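PDB 1VM7: ribokinase from Thermotoga maritima, which probably transfers phosphate from magnesium-bound ATP to O-5 of D-ribose, yielding D-ribose 5-phosphate. Local coordinates for residues A[17-22]-A[145-150]; A[54-59]-A[293-298]; A[224-229]-A[258-263]. One frame throughout, in Å; residues are numbered along the deposited sequence.

Contact 1 (A[17-22]-A[145-150])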
loop_
_atom_site.group_PDB
_atom_site.type_symbol
_atom_site.label_atom_id
_atom_site.label_comp_id
_atom_site.label_asym_id
_atom_site.label_seq_id
_atom_site.Cartn_x
_atom_site.Cartn_y
_atom_site.Cartn_z
ATOM N N ILE A 17 -23.486 20.674 -12.328
ATOM C CA ILE A 17 -23.200 19.246 -12.106
ATOM C C ILE A 17 -22.603 18.973 -10.706
ATOM O O ILE A 17 -21.660 19.637 -10.259
ATOM C CB ILE A 17 -22.190 18.678 -13.154
ATOM C CG1 ILE A 17 -22.732 18.801 -14.581
ATOM C CG2 ILE A 17 -21.803 17.219 -12.803
ATOM C CD1 ILE A 17 -21.718 18.436 -15.665
ATOM N N SER A 18 -23.173 17.981 -10.033
ATOM C CA SER A 18 -22.608 17.427 -8.826
ATOM C C SER A 18 -22.276 15.973 -9.047
ATOM O O SER A 18 -23.017 15.255 -9.718
ATOM C CB SER A 18 -23.598 17.522 -7.683
ATOM O OG SER A 18 -23.793 18.861 -7.304
ATOM N N VAL A 19 -21.143 15.541 -8.505
ATOM C CA VAL A 19 -20.787 14.136 -8.447
ATOM C C VAL A 19 -20.861 13.760 -6.978
ATOM O O VAL A 19 -20.386 14.503 -6.128
ATOM C CB VAL A 19 -19.337 13.785 -8.970
ATOM C CG1 VAL A 19 -19.128 12.289 -8.942
ATOM C CG2 VAL A 19 -19.100 14.270 -10.357
ATOM N N VAL A 20 -21.500 12.631 -6.683
ATOM C CA VAL A 20 -21.525 12.110 -5.334
ATOM C C VAL A 20 -20.919 10.712 -5.402
ATOM O O VAL A 20 -21.475 9.805 -5.995
ATOM C CB VAL A 20 -22.937 12.076 -4.738
ATOM C CG1 VAL A 20 -22.882 11.506 -3.324
ATOM C CG2 VAL A 20 -23.563 13.486 -4.733
ATOM N N GLY A 21 -19.750 10.551 -4.819
ATOM C CA GLY A 21 -19.019 9.332 -5.010
ATOM C C GLY A 21 -17.630 9.270 -4.407
ATOM O O GLY A 21 -17.281 9.962 -3.450
ATOM N N SER A 22 -16.832 8.398 -5.000
ATOM C CA SER A 22 -15.650 7.854 -4.380
ATOM C C SER A 22 -14.340 8.574 -4.771
ATOM O O SER A 22 -14.185 9.075 -5.886
ATOM C CB SER A 22 -15.563 6.393 -4.792
ATOM O OG SER A 22 -15.371 6.313 -6.220
ATOM N N LEU A 145 -24.131 12.904 -10.933
ATOM C CA LEU A 145 -23.392 11.687 -11.273
ATOM C C LEU A 145 -23.139 10.805 -10.056
ATOM O O LEU A 145 -22.649 11.256 -9.022
ATOM C CB LEU A 145 -22.070 11.973 -11.947
ATOM C CG LEU A 145 -22.176 12.219 -13.444
ATOM C CD1 LEU A 145 -22.984 13.458 -13.648
ATOM C CD2 LEU A 145 -20.801 12.408 -14.000
ATOM N N LEU A 146 -23.488 9.540 -10.222
ATOM C CA LEU A 146 -23.386 8.540 -9.183
ATOM C C LEU A 146 -22.654 7.341 -9.746
ATOM O O LEU A 146 -22.676 7.109 -10.953
ATOM C CB LEU A 146 -24.785 8.131 -8.715
ATOM C CG LEU A 146 -25.666 9.210 -8.087
ATOM C CD1 LEU A 146 -27.128 8.760 -7.890
ATOM C CD2 LEU A 146 -25.066 9.623 -6.758
ATOM N N GLN A 147 -21.983 6.605 -8.862
ATOM C CA GLN A 147 -21.423 5.295 -9.185
ATOM C C GLN A 147 -21.765 4.343 -8.048
ATOM O O GLN A 147 -22.715 4.580 -7.279
ATOM C CB GLN A 147 -19.921 5.348 -9.440
ATOM C CG GLN A 147 -19.418 6.633 -10.079
ATOM C CD GLN A 147 -19.440 7.854 -9.175
ATOM O OE1 GLN A 147 -19.177 7.765 -7.973
ATOM N NE2 GLN A 147 -19.712 9.023 -9.771
ATOM N N ASN A 148 -21.045 3.233 -7.933
ATOM C CA ASN A 148 -21.372 2.306 -6.852
ATOM C C ASN A 148 -20.181 2.017 -5.949
ATOM O O ASN A 148 -20.013 0.886 -5.546
ATOM C CB ASN A 148 -21.942 0.999 -7.423
ATOM C CG ASN A 148 -22.532 0.085 -6.361
ATOM O OD1 ASN A 148 -23.202 0.530 -5.441
ATOM N ND2 ASN A 148 -22.316 -1.204 -6.520
ATOM N N GLU A 149 -19.405 3.051 -5.611
ATOM C CA GLU A 149 -18.218 2.909 -4.757
ATOM C C GLU A 149 -18.328 3.637 -3.383
ATOM O O GLU A 149 -17.333 3.997 -2.760
ATOM C CB GLU A 149 -17.020 3.403 -5.527
ATOM C CG GLU A 149 -16.517 2.414 -6.584
ATOM C CD GLU A 149 -15.203 2.877 -7.209
ATOM O OE1 GLU A 149 -14.951 4.091 -7.198
ATOM O OE2 GLU A 149 -14.416 2.031 -7.696
ATOM N N ILE A 150 -19.555 3.887 -2.956
ATOM C CA ILE A 150 -19.850 4.397 -1.636
ATOM C C ILE A 150 -21.038 3.570 -1.166
ATOM O O ILE A 150 -21.570 2.735 -1.927
ATOM C CB ILE A 150 -20.136 5.932 -1.663
ATOM C CG1 ILE A 150 -21.315 6.264 -2.582
ATOM C CG2 ILE A 150 -18.898 6.653 -2.120
ATOM C CD1 ILE A 150 -21.737 7.699 -2.542
HETATM O O HOH W 1 -22.081 7.033 -5.996
#

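Contact 2 (A[54-59]-A[293-298])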
loop_
_atom_site.group_PDB
_atom_site.type_symbol
_atom_site.label_atom_id
_atom_site.label_comp_id
_atom_site.label_asym_id
_atom_site.label_seq_id
_atom_site.Cartn_x
_atom_site.Cartn_y
_atom_site.Cartn_z
ATOM N N GLY A 54 -15.706 8.156 -8.756
ATOM C CA GLY A 54 -16.291 9.465 -8.505
ATOM C C GLY A 54 -15.354 10.564 -8.911
ATOM O O GLY A 54 -15.730 11.465 -9.676
ATOM N N ALA A 55 -14.132 10.496 -8.388
ATOM C CA ALA A 55 -13.133 11.529 -8.632
ATOM C C ALA A 55 -12.751 11.626 -10.078
ATOM O O ALA A 55 -12.516 12.710 -10.610
ATOM C CB ALA A 55 -11.891 11.260 -7.803
ATOM N N ASN A 56 -12.630 10.471 -10.718
ATOM C CA ASN A 56 -12.283 10.454 -12.112
ATOM C C ASN A 56 -13.333 11.193 -12.915
ATOM O O ASN A 56 -13.006 11.948 -13.841
ATOM C CB ASN A 56 -12.109 9.031 -12.655
ATOM C CG ASN A 56 -10.944 8.323 -12.067
ATOM O OD1 ASN A 56 -10.091 8.927 -11.388
ATOM N ND2 ASN A 56 -10.891 7.009 -12.304
ATOM N N GLN A 57 -14.586 11.022 -12.537
ATOM C CA GLN A 57 -15.671 11.718 -13.216
ATOM C C GLN A 57 -15.731 13.198 -12.877
ATOM O O GLN A 57 -15.953 14.030 -13.747
ATOM C CB GLN A 57 -16.983 10.996 -12.933
ATOM C CG GLN A 57 -16.995 9.645 -13.591
ATOM C CD GLN A 57 -18.186 8.810 -13.260
ATOM O OE1 GLN A 57 -19.188 9.308 -12.761
ATOM N NE2 GLN A 57 -18.089 7.523 -13.533
ATOM N N ALA A 58 -15.548 13.542 -11.614
ATOM C CA ALA A 58 -15.496 14.952 -11.213
ATOM C C ALA A 58 -14.349 15.685 -11.912
ATOM O O ALA A 58 -14.510 16.806 -12.412
ATOM C CB ALA A 58 -15.332 15.056 -9.760
ATOM N N VAL A 59 -13.183 15.067 -11.923
ATOM C CA VAL A 59 -12.001 15.656 -12.582
ATOM C C VAL A 59 -12.253 15.811 -14.088
ATOM O O VAL A 59 -11.789 16.776 -14.713
ATOM C CB VAL A 59 -10.731 14.805 -12.325
ATOM C CG1 VAL A 59 -9.539 15.280 -13.188
ATOM C CG2 VAL A 59 -10.350 14.843 -10.883
ATOM N N GLY A 293 -2.840 5.820 -17.795
ATOM C CA GLY A 293 -3.312 6.294 -16.523
ATOM C C GLY A 293 -4.780 6.581 -16.486
ATOM O O GLY A 293 -5.471 6.508 -17.502
ATOM N N ALA A 294 -5.233 6.892 -15.273
ATOM C CA ALA A 294 -6.598 7.241 -15.012
ATOM C C ALA A 294 -6.762 8.746 -15.227
ATOM O O ALA A 294 -7.036 9.190 -16.340
ATOM C CB ALA A 294 -7.009 6.808 -13.573
ATOM N N GLN A 295 -6.582 9.537 -14.180
ATOM C CA GLN A 295 -6.855 10.976 -14.284
ATOM C C GLN A 295 -5.862 11.677 -15.176
ATOM O O GLN A 295 -6.176 12.690 -15.834
ATOM C CB GLN A 295 -6.899 11.646 -12.913
ATOM C CG GLN A 295 -8.052 11.116 -12.067
ATOM C CD GLN A 295 -8.128 11.743 -10.725
ATOM O OE1 GLN A 295 -7.433 12.736 -10.451
ATOM N NE2 GLN A 295 -8.988 11.182 -9.842
ATOM N N SER A 296 -4.663 11.136 -15.232
ATOM C CA SER A 296 -3.687 11.670 -16.151
ATOM C C SER A 296 -4.106 11.529 -17.639
ATOM O O SER A 296 -3.575 12.233 -18.464
ATOM C CB SER A 296 -2.307 11.034 -15.914
ATOM O OG SER A 296 -2.289 9.693 -16.354
ATOM N N SER A 297 -5.044 10.644 -17.976
ATOM C CA SER A 297 -5.480 10.495 -19.371
ATOM C C SER A 297 -6.584 11.463 -19.803
ATOM O O SER A 297 -6.980 11.456 -20.963
ATOM C CB SER A 297 -6.018 9.084 -19.623
ATOM O OG SER A 297 -7.261 8.952 -18.931
ATOM N N ILE A 298 -7.161 12.182 -18.850
ATOM C CA ILE A 298 -8.356 12.972 -19.103
ATOM C C ILE A 298 -7.989 14.133 -20.023
ATOM O O ILE A 298 -7.120 14.924 -19.691
ATOM C CB ILE A 298 -8.969 13.492 -17.788
ATOM C CG1 ILE A 298 -9.468 12.301 -16.974
ATOM C CG2 ILE A 298 -10.104 14.467 -18.091
ATOM C CD1 ILE A 298 -9.865 12.568 -15.525
#

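Contact 3 (A[224-229]-A[258-263])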
loop_
_atom_site.group_PDB
_atom_site.type_symbol
_atom_site.label_atom_id
_atom_site.label_comp_id
_atom_site.label_asym_id
_atom_site.label_seq_id
_atom_site.Cartn_x
_atom_site.Cartn_y
_atom_site.Cartn_z
ATOM N N ILE A 224 -27.371 3.826 -21.465
ATOM C CA ILE A 224 -26.208 3.990 -22.330
ATOM C C ILE A 224 -25.275 2.841 -22.033
ATOM O O ILE A 224 -24.698 2.764 -20.955
ATOM C CB ILE A 224 -25.472 5.312 -22.072
ATOM C CG1 ILE A 224 -26.404 6.498 -22.324
ATOM C CG2 ILE A 224 -24.235 5.425 -22.968
ATOM C CD1 ILE A 224 -25.803 7.816 -21.876
ATOM N N VAL A 225 -25.124 1.938 -22.985
ATOM C CA VAL A 225 -24.227 0.817 -22.773
ATOM C C VAL A 225 -22.877 1.122 -23.410
ATOM O O VAL A 225 -22.784 1.258 -24.611
ATOM C CB VAL A 225 -24.782 -0.502 -23.322
ATOM C CG1 VAL A 225 -23.943 -1.675 -22.817
ATOM C CG2 VAL A 225 -26.266 -0.681 -22.918
ATOM N N LYS A 226 -21.834 1.216 -22.590
ATOM C CA LYS A 226 -20.490 1.475 -23.093
ATOM C C LYS A 226 -19.901 0.177 -23.598
ATOM O O LYS A 226 -19.689 -0.737 -22.812
ATOM C CB LYS A 226 -19.609 2.043 -21.994
ATOM C CG LYS A 226 -20.242 3.216 -21.216
ATOM C CD LYS A 226 -19.289 3.741 -20.136
ATOM C CE LYS A 226 -19.973 3.889 -18.754
ATOM N NZ LYS A 226 -18.990 4.270 -17.693
ATOM N N LEU A 227 -19.629 0.086 -24.900
ATOM C CA LEU A 227 -19.137 -1.180 -25.490
ATOM C C LEU A 227 -17.660 -1.214 -25.884
ATOM O O LEU A 227 -17.266 -2.082 -26.643
ATOM C CB LEU A 227 -19.980 -1.592 -26.712
ATOM C CG LEU A 227 -21.504 -1.553 -26.599
ATOM C CD1 LEU A 227 -22.134 -1.872 -27.957
ATOM C CD2 LEU A 227 -21.972 -2.525 -25.532
ATOM N N GLY A 228 -16.840 -0.297 -25.375
ATOM C CA GLY A 228 -15.403 -0.296 -25.710
ATOM C C GLY A 228 -15.179 0.050 -27.169
ATOM O O GLY A 228 -15.598 1.124 -27.611
ATOM N N ASP A 229 -14.541 -0.865 -27.904
ATOM C CA ASP A 229 -14.263 -0.720 -29.350
ATOM C C ASP A 229 -15.535 -0.571 -30.156
ATOM O O ASP A 229 -15.546 0.028 -31.255
ATOM C CB ASP A 229 -13.589 -1.980 -29.897
ATOM C CG ASP A 229 -12.424 -2.433 -29.069
ATOM O OD1 ASP A 229 -12.102 -1.737 -28.091
ATOM O OD2 ASP A 229 -11.844 -3.497 -29.394
ATOM N N ASP A 258 -15.433 6.477 -16.952
ATOM C CA ASP A 258 -15.465 7.675 -16.111
ATOM C C ASP A 258 -15.340 8.941 -16.947
ATOM O O ASP A 258 -16.064 9.923 -16.747
ATOM C CB ASP A 258 -14.306 7.625 -15.095
ATOM C CG ASP A 258 -14.425 6.465 -14.109
ATOM O OD1 ASP A 258 -15.593 6.119 -13.745
ATOM O OD2 ASP A 258 -13.359 5.928 -13.670
ATOM N N VAL A 259 -14.384 8.933 -17.872
ATOM C CA VAL A 259 -14.251 10.042 -18.810
ATOM C C VAL A 259 -15.522 10.186 -19.653
ATOM O O VAL A 259 -16.049 11.279 -19.791
ATOM C CB VAL A 259 -12.989 9.902 -19.702
ATOM C CG1 VAL A 259 -12.911 11.000 -20.758
ATOM C CG2 VAL A 259 -11.753 9.988 -18.852
ATOM N N PHE A 260 -16.037 9.079 -20.187
ATOM C CA PHE A 260 -17.274 9.153 -20.912
ATOM C C PHE A 260 -18.366 9.810 -20.075
ATOM O O PHE A 260 -19.046 10.725 -20.540
ATOM C CB PHE A 260 -17.747 7.776 -21.386
ATOM C CG PHE A 260 -19.064 7.843 -22.056
ATOM C CD1 PHE A 260 -19.149 8.267 -23.364
ATOM C CD2 PHE A 260 -20.226 7.642 -21.343
ATOM C CE1 PHE A 260 -20.379 8.393 -23.997
ATOM C CE2 PHE A 260 -21.458 7.775 -21.960
ATOM C CZ PHE A 260 -21.535 8.145 -23.302
ATOM N N ASN A 261 -18.569 9.316 -18.852
ATOM C CA ASN A 261 -19.689 9.800 -18.038
ATOM C C ASN A 261 -19.581 11.305 -17.754
ATOM O O ASN A 261 -20.577 12.007 -17.881
ATOM C CB ASN A 261 -19.841 8.986 -16.735
ATOM C CG ASN A 261 -20.623 7.687 -16.939
ATOM O OD1 ASN A 261 -20.430 6.998 -17.917
ATOM N ND2 ASN A 261 -21.502 7.360 -15.998
ATOM N N GLY A 262 -18.376 11.771 -17.402
ATOM C CA GLY A 262 -18.155 13.171 -17.063
ATOM C C GLY A 262 -18.326 14.089 -18.246
ATOM O O GLY A 262 -18.979 15.126 -18.150
ATOM N N ALA A 263 -17.746 13.693 -19.375
ATOM C CA ALA A 263 -17.880 14.430 -20.632
ATOM C C ALA A 263 -19.320 14.401 -21.146
ATOM O O ALA A 263 -19.850 15.420 -21.575
ATOM C CB ALA A 263 -16.951 13.856 -21.647
#

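Contact 1 (A[17-22]-A[145-150])
Strands 17-20 and 143-146 lie side by side and parallel in the middle of the large sheet, and this contact follows them from regular pairing to the point where their ends separate. The pairing is regular at L145: its N reaches S18 O at 2.9 Å, and its O takes the N-H of V20, also at 2.9 Å, with a nearly straight N-H...O angle of 170°. Where the next strand bond, Q147 N to V20 O, would fall, a water sits instead, donating to V20 O at 2.8 Å and accepting from Q147 N at 2.9 Å.

The side chains pack on both faces of the sheet. I17 CG2 meets L145 CD1 on the face that also carries V19, under helix 53-65. On the other face, against helix 152-161, V20 CB rests on L146 CD2 at 3.8 Å, and I150 CD1 comes in across V20 CG1. Q147 folds back over the V19 side because its chain bends at chi2 (71°). Its NE2 lies 3.4 Å from V19 CG1 and donates to Q57 OE1 of helix 53-65, while Q147 OE1 settles 3.4 Å from the CA of G21, which has no side chain to obstruct it.

Beyond the sheet, S22 OG donates to E149 OE1; the modelled 2.5 Å is very short, so the exact length is doubtful. Both oxygens also accept backbone N-H groups from the start of helix 53-65, S22 OG from G54 and E149 OE1 from K53. E149 is a predicted substrate ligand. The helices following these strands, 53-65 (after an excursion through the small sheet) and 152-161, cover opposite faces: at the strands' carboxyl ends lies the topological switch point where Rossmann-like folds, PfkB kinases among them, open their active-site crevice.

Contact 2 (A[54-59]-A[293-298])
The side-chain amides of N56 and Q295 stand almost perpendicular, their planes 89° apart, and are joined by one hydrogen bond. Q295 NE2 donates to N56 OD1 at 2.9 Å; the acceptor lies in the amide plane of Q295, and the donor lies in the carbonyl plane of N56 with a C=O...N angle of 156°. Over one face of the Q295 amide sits V59 CG2, 3.8 Å from Q295 CD, while A55 CB approaches Q295 NE2 obliquely, from the same side of the amide as V59, at 3.5 Å. At the other end of the N56 amide, ND2 has the methyl of A294 nearby and donates to D258 OD2. Both ends of that amide are thus held, which fixes its rotation.

Q295 reaches the helix because its chain is fully extended past CG (chi2 180°), running across N56 at about a right angle. Beside this polar grip is an apolar one: I298 CD1 lies 3.6 Å from V59 CG1 and the same distance from the carbonyl O of N56, a methyl set against one turn of the helix.

Segment 293-298 is a loop with a 3-10 turn at 295-297, its shape set from within. A294 O accepts twice from S297, from OG at 2.6 Å and from N at 3.0 Å. G293 and S297 are predicted to belong to the potassium site, and G293 N is bonded to D252, another predicted ligand; G54, A55 and N56 belong to the predicted ribose site. The contact thus links residues of the two predicted sites directly.

Within the fold, it joins the first turns of helix 53-65 to the loop between helices 274-288 and 301-309. A55 and A58 back onto F71 of strand 69-75, and I298 also packs on V259 of helix 256-269.

Contact 3 (A[224-229]-A[258-263])
F260 and N261, adjacent on helix 256-269, take the side chains of I224 and K226 between strand and helix, and this is the close-packed part. The I224 methyl CG2 meets CE2 of the F260 ring at 3.8 Å, approaching obliquely, and K226 passes the same ring with CD 4.2 Å from CD2. A bend in the lysine chain at chi3 (-131°) then carries NZ to N261 OD1 at 3.1 Å. That hydrogen bond comes from above the carbonyl plane, 54° out of it. The stronger hold on the ammonium is probably its salt bridge to D169, and N261 is steadied by ND2 bonding to T188.

The far end is quite different. After K226 the chain turns away through L227, G228 and D229, none of which touches the helix; G228 and D229 are exposed to solvent, and all of 226-229 is predicted to bind ATP. D258, the predicted proton acceptor, lies at the edge of the contact.

The segment 224-226 of strand 222-226 runs at 149° to helix segment 258-263, axes 10.8 Å apart at closest approach, with strand 232-236 beside I224 and helix 274-288 behind V259 and F260.

The three contacts sit close to the centre of the chain, contact 2 about 13 Å from each of the others and contacts 1 and 3 about 15 Å apart, measured between centres. Contacts 1 and 3 reach the same nine-stranded sheet; helix 53-65 of contact 2 touches both, through A55 N to S22 O and Q57 NE2 to D258 OD1, and contacts 1 and 3 also meet where L145 packs on N261 and G262. Along the chain, contacts 1 and 2 interleave, whereas both segments of contact 3 fall between those of contact 2. Segments far apart in sequence thus bring residues of the predicted ribose, ATP and potassium sites into one region.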